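PDB 2D2E: SufC protein from Thermus thermophilus, which binds and hydrolyses ATP as a cytoplasmic ABC-type ATPase, probably to drive the assembly of iron-sulfur clusters in the Suf system. Local coordinates for residues Y202-I205 and L206-Q210; W131-S134 and Y135-R138; L232-A236 and K237-W241; L174-D177 and A178-V182. All blocks are in the same frame, centred on the assembly; numbering follows the deposited sequence.

Overall arrangement
Four local contacts follow one another along the chain, none nesting in or crossing another. Contact 2 (131-138) comes first, a 3-10 turn closing the path between helices 115-129 and 148-160, its centre about 19 Å from that of contact 4 and farther from the rest. Contact 4 (174-182) starts the helix in the beta-alpha-beta unit of strand 164-168, helix 176-189 and strand 195-199. Contact 1 (202-210) folds the loop between strands 195-199 and 213-218, and packs Arg204 and Tyr208 on Ile176 and Lys180 of contact 4. Contact 3 (232-241), where Gly238 separates helix 228-237 from helix 239-244, meets contact 1 through Glu235 and Gln203, bringing the C-terminal helices onto the nucleotide-binding core.

Contact 1: residues Y202-I205 and L206-Q210; sequences YQRI and LNYIQ
Gln203 and Asn207 meet through their terminal amides, whose planes stand 68° apart. Gln203 NE2 donates to Asn207 OD1 at 3.1 Å, keeping the acceptor within its own amide plane but approaching from above the asparagine carbonyl. The return bond, Asn207 ND2 to Gln203 OE1 at 3.0 Å, is bent and weak, and ND2 adds another weak bond to Arg204 O. The glutamine chain bends sharply at chi2 (-89°), which folds the amide back over the turn. Two flexible amides suit this place because each offers a donor and an acceptor.

Backbone bonds close the turn. Leu206 N reaches Gln203 O and Asn207 N reaches Arg204 O, while Ile205 O is gripped twice, by Tyr208 N and by Ile209 N, each at 2.9 Å. The turn lies in the loop leading from strand 195-199 to strand 213-218, just past the probable H-loop of this ABC ATPase, and Glu235 of helix 228-237 accepts from Gln203 N.

Apolar contacts fill the inner side. Ile205 and Ile209 run side by side, CD1 to CD1 3.8 Å, and Ile205 CG2 meets Leu206 CD2 at 4.0 Å; Leu206 and Ile209 face strand 31-35. Toward the outside, Arg204 CD, in the conformer given, lies 3.8 Å from Tyr208 OH, and Arg204 O sits over one face of the tyrosine ring.

Contact 2: residues W131-S134 and Y135-R138; sequences WDES and YLSR
Trp131, just before a short 3-10 helix, turns its indole edge to the face of Tyr135 within that helix. Along the tyrosine, CB lies 3.3 Å from Asp132 O, the same oxygen that takes Tyr135 N at 3.0 Å. A chi1 of 169° carries CG away from the backbone N and sends the ring toward the indole. Beyond it, CE2 comes 4.3 Å from Trp131 CZ3 in a T-shaped pair, centroids 5.5 Å apart and planes at 63°. The ring continues onto Asn152 and Leu155 of helix 148-160 and Ile97 of helix 97-109, and Arg151 makes cation-pi contacts with both aromatics. The turn thus links helix 115-129 to helix 148-160, away from the nucleotide site.

Asp132 holds the start. Its OD1 accepts from Ser134 N in an Asx turn, modelled too short for its length to be trusted, while Ser134 OG meets OD1 at 2.6 Å from above the carboxylate plane. Glu133 O takes Leu136 N at 3.1 Å, and Ser134 O takes Ser137 N, the i to i+3 pattern of a 3-10 helix. A water donates to Glu133 O (2.8 Å) and also bonds Ser137 OG; the Glu133 carboxylate pairs with Lys123.

Polar Asp and Ser side chains occupy the exposed flank, while the aromatics and buried Leu136 lie toward the neighbouring helices; the electron-rich rings probably help to stabilise the positive charge of Arg151.

Contact 3: residues L232-A236 and K237-W241; sequences LELEA and KGYEW
Glu233 OE1 and Lys237 NZ form a salt bridge of 2.6 Å, one turn apart on helix 228-237, with the carboxylate using its anti lone pair. Both chains are extended beyond CG, long enough for the charged ends to meet at the surface. The glutamate also works through its carbons: CG lies over a face of the Trp241 six-membered ring, 3.9 Å from the centroid, in a CH-pi contact, and its carboxylate plane is turned 24° from the ring. Lys237 CD packs over a face of the same indole, nearer the rim. Trp241 reaches back because its CG stands anti to the backbone N (chi1 156°).

On the other flank Leu234 CD2 meets Tyr239 CD2 at 3.6 Å. Backbone bonds close the helix, Lys237 N to Glu233 O at 2.8 Å and Gly238 N to Leu234 O at 2.7 Å.

Gly238 then leaves helical angles with a positive phi of 100°, readily taken by a residue with no CB. At this break it ends one helix and takes the N-cap position of the next; the turn sets Tyr239 beside the P-loop, its OH bonded to Gly36 N and to the carbonyl of His201, probably the H-loop histidine of this ABC ATPase fold.

Contact 4: residues L174-D177 and A178-V182; sequences LDID and ALKVV
Asp175 and Leu179 make the tight part of this helix start. Leu179 N donates to Asp175 O at 3.0 Å, and Leu179 CG packs against the same oxygen at 3.3 Å, while the N-H bond closes the turn. The buried methyl of Ala178 fits beside it, its CB packing against Asp175 CG at 3.7 Å. Ile176 CD1 adds to the packing by meeting Leu179 CD1 at 4.2 Å, and Ile176 is touched from the neighbouring loop by Arg204 and Tyr208. Asp175 is the N-cap: with chi1 at 176° its carboxylate is turned so that OD1 points to Ala178 N, and the bond from Ala178 N to Asp175 OD1 is straight but long, 3.3 Å, and weak. An aspartate suits the place, since its negative charge should be favoured by the positive end of the helix dipole.

The solvent side is looser. Ile176 CG2 touches Lys180 CE at 3.9 Å, the aliphatic part of the exposed lysine lying against the isoleucine and Tyr208 while its outer end leads away. Asp177 is exposed as well and was modelled in two conformers; its backbone oxygen takes Val181 N at 3.1 Å. Farther round the helix, Val181 is placed against helix 148-160, where it packs on Arg151 and Ile154.

Leu174 and Asp175 probably end the D-loop of this ABC ATPase, which here runs straight into the capped helix of the beta-alpha-beta unit of strand 164-168, helix 176-189 and strand 195-199.

Contact 1: residues Y202-I205 and L206-Q210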
loop_
_atom_site.group_PDB
_atom_site.type_symbol
_atom_site.label_atom_id
_atom_site.label_comp_id
_atom_site.label_asym_id
_atom_site.label_seq_id
_atom_site.Cartn_x
_atom_site.Cartn_y
_atom_site.Cartn_z
ATOM N N TYR A 202 6.962 -13.066 -0.138
ATOM C CA TYR A 202 6.565 -14.228 0.670
ATOM C C TYR A 202 5.067 -14.257 0.896
ATOM O O TYR A 202 4.420 -13.223 1.018
ATOM C CB TYR A 202 7.213 -14.183 2.059
ATOM C CG TYR A 202 8.702 -14.351 2.023
ATOM C CD1 TYR A 202 9.549 -13.282 2.330
ATOM C CD2 TYR A 202 9.272 -15.571 1.678
ATOM C CE1 TYR A 202 10.930 -13.427 2.299
ATOM C CE2 TYR A 202 10.668 -15.725 1.636
ATOM C CZ TYR A 202 11.482 -14.648 1.951
ATOM O OH TYR A 202 12.851 -14.796 1.934
ATOM N N GLN A 203 4.521 -15.458 0.997
ATOM C CA GLN A 203 3.101 -15.627 1.258
ATOM C C GLN A 203 2.721 -15.325 2.723
ATOM O O GLN A 203 1.564 -15.043 3.008
ATOM C CB GLN A 203 2.707 -17.090 0.971
ATOM C CG GLN A 203 1.225 -17.432 1.209
ATOM C CD GLN A 203 0.883 -17.898 2.633
ATOM O OE1 GLN A 203 1.754 -18.150 3.460
ATOM N NE2 GLN A 203 -0.398 -18.006 2.901
ATOM N N ARG A 204 3.701 -15.378 3.627
ATOM C CA ARG A 204 3.450 -15.203 5.067
ATOM C C ARG A 204 2.386 -14.205 5.502
ATOM O O ARG A 204 1.470 -14.560 6.240
ATOM C CB ARG A 204 4.752 -14.882 5.813
ATOM C CG ARG A 204 4.641 -15.042 7.341
ATOM C CD ARG A 204 4.251 -16.478 7.724
ATOM N NE ARG A 204 5.100 -17.454 7.038
ATOM C CZ ARG A 204 6.346 -17.758 7.394
ATOM N NH1 ARG A 204 6.901 -17.177 8.450
ATOM N NH2 ARG A 204 7.047 -18.618 6.667
ATOM N N ILE A 205 2.499 -12.959 5.061
ATOM C CA ILE A 205 1.522 -11.953 5.488
ATOM C C ILE A 205 0.074 -12.289 5.148
ATOM O O ILE A 205 -0.864 -11.807 5.815
ATOM C CB ILE A 205 1.916 -10.548 4.938
ATOM C CG1 ILE A 205 1.120 -9.449 5.670
ATOM C CG2 ILE A 205 1.673 -10.477 3.424
ATOM C CD1 ILE A 205 1.594 -8.028 5.319
ATOM N N LEU A 206 -0.113 -13.120 4.127
ATOM C CA LEU A 206 -1.453 -13.461 3.683
ATOM C C LEU A 206 -2.181 -14.419 4.608
ATOM O O LEU A 206 -3.364 -14.724 4.403
ATOM C CB LEU A 206 -1.403 -13.967 2.235
ATOM C CG LEU A 206 -0.750 -12.936 1.311
ATOM C CD1 LEU A 206 -0.691 -13.479 -0.121
ATOM C CD2 LEU A 206 -1.528 -11.624 1.334
ATOM N N ASN A 207 -1.471 -14.890 5.626
ATOM C CA ASN A 207 -2.098 -15.736 6.639
ATOM C C ASN A 207 -2.744 -14.783 7.654
ATOM O O ASN A 207 -3.641 -15.185 8.415
ATOM C CB ASN A 207 -1.056 -16.605 7.327
ATOM C CG ASN A 207 -0.500 -17.666 6.405
ATOM O OD1 ASN A 207 -1.255 -18.432 5.805
ATOM N ND2 ASN A 207 0.813 -17.712 6.277
ATOM N N TYR A 208 -2.298 -13.517 7.658
ATOM C CA TYR A 208 -2.856 -12.517 8.573
ATOM C C TYR A 208 -3.846 -11.596 7.854
ATOM O O TYR A 208 -4.781 -11.101 8.465
ATOM C CB TYR A 208 -1.757 -11.645 9.249
ATOM C CG TYR A 208 -0.558 -12.422 9.696
ATOM C CD1 TYR A 208 0.719 -12.082 9.262
ATOM C CD2 TYR A 208 -0.696 -13.547 10.521
ATOM C CE1 TYR A 208 1.836 -12.854 9.620
ATOM C CE2 TYR A 208 0.418 -14.317 10.890
ATOM C CZ TYR A 208 1.675 -13.966 10.430
ATOM O OH TYR A 208 2.777 -14.737 10.767
ATOM N N ILE A 209 -3.628 -11.388 6.552
ATOM C CA ILE A 209 -4.520 -10.565 5.730
ATOM C C ILE A 209 -5.021 -11.509 4.647
ATOM O O ILE A 209 -4.318 -11.736 3.668
ATOM C CB ILE A 209 -3.780 -9.408 4.984
ATOM C CG1 ILE A 209 -2.955 -8.572 5.954
ATOM C CG2 ILE A 209 -4.802 -8.529 4.271
ATOM C CD1 ILE A 209 -2.177 -7.402 5.296
ATOM N N GLN A 210 -6.221 -12.053 4.805
ATOM C CA GLN A 210 -6.745 -12.962 3.797
ATOM C C GLN A 210 -7.146 -12.165 2.537
ATOM O O GLN A 210 -8.016 -11.302 2.599
ATOM C CB GLN A 210 -7.959 -13.692 4.356
ATOM C CG GLN A 210 -8.653 -14.537 3.304
ATOM C CD GLN A 210 -9.469 -15.671 3.893
ATOM O OE1 GLN A 210 -9.282 -16.045 5.052
ATOM N NE2 GLN A 210 -10.364 -16.250 3.113
#

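Contact 2: residues W131-S134 and Y135-R138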
loop_
_atom_site.group_PDB
_atom_site.type_symbol
_atom_site.label_atom_id
_atom_site.label_comp_id
_atom_site.label_asym_id
_atom_site.label_seq_id
_atom_site.Cartn_x
_atom_site.Cartn_y
_atom_site.Cartn_z
ATOM N N TRP A 131 -4.703 -0.036 20.319
ATOM C CA TRP A 131 -3.415 0.525 20.750
ATOM C C TRP A 131 -3.664 1.561 21.848
ATOM O O TRP A 131 -4.727 2.182 21.882
ATOM C CB TRP A 131 -2.686 1.219 19.586
ATOM C CG TRP A 131 -2.105 0.290 18.566
ATOM C CD1 TRP A 131 -2.209 -1.072 18.542
ATOM C CD2 TRP A 131 -1.375 0.657 17.388
ATOM N NE1 TRP A 131 -1.592 -1.574 17.424
ATOM C CE2 TRP A 131 -1.065 -0.537 16.700
ATOM C CE3 TRP A 131 -0.940 1.878 16.856
ATOM C CZ2 TRP A 131 -0.360 -0.547 15.489
ATOM C CZ3 TRP A 131 -0.232 1.866 15.646
ATOM C CH2 TRP A 131 0.053 0.662 14.985
ATOM N N ASP A 132 -2.679 1.758 22.726
ATOM C CA ASP A 132 -2.819 2.714 23.830
ATOM C C ASP A 132 -2.469 4.130 23.402
ATOM O O ASP A 132 -1.519 4.342 22.654
ATOM C CB ASP A 132 -1.922 2.319 25.007
ATOM C CG ASP A 132 -2.078 3.260 26.210
ATOM O OD1 ASP A 132 -1.655 4.431 26.129
ATOM O OD2 ASP A 132 -2.635 2.827 27.241
ATOM N N GLU A 133 -3.242 5.098 23.885
ATOM C CA GLU A 133 -3.004 6.501 23.550
ATOM C C GLU A 133 -1.589 6.985 23.893
ATOM O O GLU A 133 -1.103 7.945 23.301
ATOM C CB GLU A 133 -4.054 7.375 24.247
ATOM C CG GLU A 133 -4.314 8.695 23.544
ATOM C CD GLU A 133 -5.594 9.370 24.009
ATOM O OE1 GLU A 133 -6.675 8.763 23.864
ATOM O OE2 GLU A 133 -5.511 10.505 24.520
ATOM N N SER A 134 -0.928 6.326 24.844
ATOM C CA SER A 134 0.432 6.690 25.233
ATOM C C SER A 134 1.418 6.593 24.057
ATOM O O SER A 134 2.453 7.260 24.048
ATOM C CB SER A 134 0.910 5.791 26.385
ATOM O OG SER A 134 0.925 4.422 26.008
ATOM N N TYR A 135 1.089 5.765 23.067
ATOM C CA TYR A 135 1.935 5.602 21.883
ATOM C C TYR A 135 2.177 6.934 21.157
ATOM O O TYR A 135 3.266 7.179 20.626
ATOM C CB TYR A 135 1.278 4.605 20.920
ATOM C CG TYR A 135 1.925 4.551 19.553
ATOM C CD1 TYR A 135 3.160 3.922 19.361
ATOM C CD2 TYR A 135 1.319 5.169 18.457
ATOM C CE1 TYR A 135 3.765 3.912 18.099
ATOM C CE2 TYR A 135 1.924 5.172 17.223
ATOM C CZ TYR A 135 3.127 4.549 17.034
ATOM O OH TYR A 135 3.662 4.559 15.759
ATOM N N LEU A 136 1.158 7.785 21.144
ATOM C CA LEU A 136 1.234 9.085 20.481
ATOM C C LEU A 136 2.269 10.030 21.086
ATOM O O LEU A 136 2.633 11.032 20.464
ATOM C CB LEU A 136 -0.139 9.753 20.499
ATOM C CG LEU A 136 -1.195 9.250 19.506
ATOM C CD1 LEU A 136 -1.194 7.742 19.412
ATOM C CD2 LEU A 136 -2.542 9.757 19.948
ATOM N N SER A 137 2.734 9.718 22.292
ATOM C CA SER A 137 3.725 10.545 22.964
ATOM C C SER A 137 5.153 10.145 22.625
ATOM O O SER A 137 6.099 10.808 23.031
ATOM C CB SER A 137 3.521 10.504 24.488
ATOM O OG SER A 137 2.336 11.192 24.861
ATOM N N ARG A 138 5.311 9.045 21.897
ATOM C CA ARG A 138 6.636 8.605 21.487
ATOM C C ARG A 138 7.126 9.614 20.449
ATOM O O ARG A 138 6.323 10.271 19.788
ATOM C CB ARG A 138 6.558 7.206 20.870
ATOM C CG ARG A 138 7.909 6.593 20.584
ATOM C CD ARG A 138 7.789 5.147 20.152
ATOM N NE ARG A 138 9.101 4.569 19.861
ATOM C CZ ARG A 138 9.991 4.236 20.790
ATOM N NH1 ARG A 138 9.714 4.416 22.076
ATOM N NH2 ARG A 138 11.164 3.732 20.430
HETATM O O HOH W 1 -0.434 10.476 24.370
#

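Contact 3: residues L232-A236 and K237-W241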
loop_
_atom_site.group_PDB
_atom_site.type_symbol
_atom_site.label_atom_id
_atom_site.label_comp_id
_atom_site.label_asym_id
_atom_site.label_seq_id
_atom_site.Cartn_x
_atom_site.Cartn_y
_atom_site.Cartn_z
ATOM N N LEU A 232 -0.847 -19.931 -1.437
ATOM C CA LEU A 232 -0.431 -21.077 -0.644
ATOM C C LEU A 232 0.404 -22.056 -1.455
ATOM O O LEU A 232 1.462 -22.522 -1.002
ATOM C CB LEU A 232 -1.664 -21.794 -0.073
ATOM C CG LEU A 232 -2.437 -20.939 0.945
ATOM C CD1 LEU A 232 -3.868 -21.445 1.130
ATOM C CD2 LEU A 232 -1.683 -20.950 2.257
ATOM N N GLU A 233 -0.060 -22.368 -2.657
ATOM C CA GLU A 233 0.669 -23.314 -3.486
ATOM C C GLU A 233 2.016 -22.732 -3.900
ATOM O O GLU A 233 3.007 -23.439 -3.955
ATOM C CB GLU A 233 -0.159 -23.726 -4.705
ATOM C CG GLU A 233 0.460 -24.945 -5.404
ATOM C CD GLU A 233 -0.501 -25.691 -6.308
ATOM O OE1 GLU A 233 -0.149 -26.823 -6.715
ATOM O OE2 GLU A 233 -1.593 -25.158 -6.612
ATOM N N LEU A 234 2.058 -21.425 -4.162
ATOM C CA LEU A 234 3.317 -20.769 -4.509
ATOM C C LEU A 234 4.296 -20.867 -3.349
ATOM O O LEU A 234 5.494 -21.075 -3.554
ATOM C CB LEU A 234 3.099 -19.280 -4.810
ATOM C CG LEU A 234 3.003 -18.837 -6.263
ATOM C CD1 LEU A 234 2.674 -17.343 -6.289
ATOM C CD2 LEU A 234 4.324 -19.101 -6.980
ATOM N N GLU A 235 3.808 -20.710 -2.122
ATOM C CA GLU A 235 4.708 -20.803 -0.991
ATOM C C GLU A 235 5.242 -22.235 -0.837
ATOM O O GLU A 235 6.422 -22.444 -0.551
ATOM C CB GLU A 235 4.004 -20.355 0.286
ATOM C CG GLU A 235 4.958 -20.035 1.427
ATOM C CD GLU A 235 6.013 -18.985 1.079
ATOM O OE1 GLU A 235 5.779 -18.045 0.245
ATOM O OE2 GLU A 235 7.111 -19.068 1.659
ATOM N N ALA A 236 4.381 -23.217 -1.047
ATOM C CA ALA A 236 4.805 -24.615 -0.921
ATOM C C ALA A 236 5.778 -25.049 -2.017
ATOM O O ALA A 236 6.799 -25.690 -1.735
ATOM C CB ALA A 236 3.568 -25.538 -0.926
ATOM N N LYS A 237 5.476 -24.681 -3.261
ATOM C CA LYS A 237 6.289 -25.108 -4.399
ATOM C C LYS A 237 7.335 -24.174 -4.958
ATOM O O LYS A 237 8.291 -24.638 -5.587
ATOM C CB LYS A 237 5.375 -25.546 -5.544
ATOM C CG LYS A 237 4.604 -26.816 -5.231
ATOM C CD LYS A 237 3.593 -27.130 -6.333
ATOM C CE LYS A 237 2.838 -28.417 -6.048
ATOM N NZ LYS A 237 1.735 -28.609 -7.034
ATOM N N GLY A 238 7.157 -22.870 -4.769
ATOM C CA GLY A 238 8.130 -21.921 -5.287
ATOM C C GLY A 238 7.736 -21.251 -6.598
ATOM O O GLY A 238 6.869 -21.725 -7.344
ATOM N N TYR A 239 8.381 -20.134 -6.903
ATOM C CA TYR A 239 8.031 -19.421 -8.123
ATOM C C TYR A 239 8.369 -20.171 -9.410
ATOM O O TYR A 239 7.644 -20.041 -10.397
ATOM C CB TYR A 239 8.674 -18.037 -8.125
ATOM C CG TYR A 239 7.960 -17.070 -7.193
ATOM C CD1 TYR A 239 8.491 -16.744 -5.949
ATOM C CD2 TYR A 239 6.757 -16.482 -7.577
ATOM C CE1 TYR A 239 7.837 -15.837 -5.100
ATOM C CE2 TYR A 239 6.093 -15.583 -6.750
ATOM C CZ TYR A 239 6.640 -15.262 -5.511
ATOM O OH TYR A 239 5.996 -14.354 -4.701
ATOM N N GLU A 240 9.439 -20.973 -9.392
ATOM C CA GLU A 240 9.836 -21.724 -10.584
ATOM C C GLU A 240 8.735 -22.669 -11.013
ATOM O O GLU A 240 8.528 -22.892 -12.205
ATOM C CB GLU A 240 11.125 -22.510 -10.331
ATOM C CG GLU A 240 12.323 -21.615 -10.072
ATOM C CD GLU A 240 12.602 -20.679 -11.236
ATOM O OE1 GLU A 240 13.167 -19.585 -11.002
ATOM O OE2 GLU A 240 12.263 -21.043 -12.385
ATOM N N TRP A 241 8.036 -23.231 -10.036
ATOM C CA TRP A 241 6.936 -24.136 -10.325
ATOM C C TRP A 241 5.870 -23.418 -11.141
ATOM O O TRP A 241 5.400 -23.930 -12.158
ATOM C CB TRP A 241 6.308 -24.658 -9.032
ATOM C CG TRP A 241 4.884 -25.090 -9.215
ATOM C CD1 TRP A 241 4.442 -26.221 -9.839
ATOM C CD2 TRP A 241 3.708 -24.349 -8.850
ATOM N NE1 TRP A 241 3.068 -26.232 -9.889
ATOM C CE2 TRP A 241 2.592 -25.094 -9.289
ATOM C CE3 TRP A 241 3.493 -23.126 -8.192
ATOM C CZ2 TRP A 241 1.275 -24.659 -9.100
ATOM C CZ3 TRP A 241 2.184 -22.689 -8.002
ATOM C CH2 TRP A 241 1.088 -23.459 -8.454
#

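Contact 4: residues L174-D177 and A178-V182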
loop_
_atom_site.group_PDB
_atom_site.type_symbol
_atom_site.label_atom_id
_atom_site.label_comp_id
_atom_site.label_asym_id
_atom_site.label_seq_id
_atom_site.Cartn_x
_atom_site.Cartn_y
_atom_site.Cartn_z
ATOM N N LEU A 174 10.281 -11.863 6.448
ATOM C CA LEU A 174 9.548 -12.723 7.375
ATOM C C LEU A 174 9.543 -12.185 8.805
ATOM O O LEU A 174 9.450 -12.963 9.769
ATOM C CB LEU A 174 10.123 -14.150 7.347
ATOM C CG LEU A 174 9.925 -14.856 6.001
ATOM C CD1 LEU A 174 10.552 -16.266 6.047
ATOM C CD2 LEU A 174 8.415 -14.944 5.698
ATOM N N ASP A 175 9.652 -10.862 8.950
ATOM C CA ASP A 175 9.623 -10.212 10.282
ATOM C C ASP A 175 8.144 -10.254 10.689
ATOM O O ASP A 175 7.362 -9.365 10.333
ATOM C CB ASP A 175 10.128 -8.770 10.153
ATOM C CG ASP A 175 10.050 -7.982 11.453
ATOM O OD1 ASP A 175 9.380 -8.417 12.408
ATOM O OD2 ASP A 175 10.662 -6.893 11.496
ATOM N N ILE A 176 7.760 -11.287 11.443
ATOM C CA ILE A 176 6.361 -11.467 11.815
ATOM C C ILE A 176 5.719 -10.265 12.524
ATOM O O ILE A 176 4.568 -9.916 12.248
ATOM C CB ILE A 176 6.168 -12.765 12.660
ATOM C CG1 ILE A 176 6.718 -13.985 11.898
ATOM C CG2 ILE A 176 4.686 -12.959 12.998
ATOM C CD1 ILE A 176 6.191 -14.169 10.453
ATOM N N ASP A 177 6.451 -9.627 13.433
ATOM C CA ASP A 177 5.876 -8.477 14.114
ATOM C C ASP A 177 5.475 -7.394 13.123
ATOM O O ASP A 177 4.386 -6.833 13.229
ATOM C CB ASP A 177 6.844 -7.884 15.134
ATOM C CG ASP A 177 6.378 -6.529 15.647
ATOM O OD1 ASP A 177 6.897 -5.498 15.174
ATOM O OD2 ASP A 177 5.478 -6.497 16.511
ATOM N N ALA A 178 6.352 -7.101 12.166
ATOM C CA ALA A 178 6.073 -6.071 11.171
ATOM C C ALA A 178 4.920 -6.455 10.261
ATOM O O ALA A 178 4.118 -5.607 9.912
ATOM C CB ALA A 178 7.315 -5.768 10.330
ATOM N N LEU A 179 4.844 -7.723 9.871
ATOM C CA LEU A 179 3.748 -8.150 9.006
ATOM C C LEU A 179 2.431 -8.058 9.759
ATOM O O LEU A 179 1.419 -7.657 9.188
ATOM C CB LEU A 179 3.950 -9.592 8.534
ATOM C CG LEU A 179 5.279 -9.836 7.802
ATOM C CD1 LEU A 179 5.415 -11.327 7.487
ATOM C CD2 LEU A 179 5.325 -9.002 6.517
ATOM N N LYS A 180 2.451 -8.389 11.048
ATOM C CA LYS A 180 1.218 -8.346 11.814
ATOM C C LYS A 180 0.712 -6.923 12.044
ATOM O O LYS A 180 -0.492 -6.706 12.101
ATOM C CB LYS A 180 1.379 -9.108 13.142
ATOM C CG LYS A 180 1.309 -10.618 12.927
ATOM C CD LYS A 180 1.178 -11.386 14.232
ATOM C CE LYS A 180 0.875 -12.849 13.957
ATOM N NZ LYS A 180 0.877 -13.648 15.207
ATOM N N VAL A 181 1.625 -5.968 12.182
ATOM C CA VAL A 181 1.230 -4.573 12.372
ATOM C C VAL A 181 0.483 -4.100 11.125
ATOM O O VAL A 181 -0.558 -3.430 11.208
ATOM C CB VAL A 181 2.449 -3.672 12.584
ATOM C CG1 VAL A 181 2.083 -2.228 12.277
ATOM C CG2 VAL A 181 2.937 -3.796 14.024
ATOM N N VAL A 182 1.035 -4.409 9.956
ATOM C CA VAL A 182 0.364 -4.003 8.732
ATOM C C VAL A 182 -0.982 -4.727 8.595
ATOM O O VAL A 182 -1.970 -4.130 8.193
ATOM C CB VAL A 182 1.288 -4.240 7.515
ATOM C CG1 VAL A 182 0.561 -3.918 6.199
ATOM C CG2 VAL A 182 2.503 -3.329 7.645
#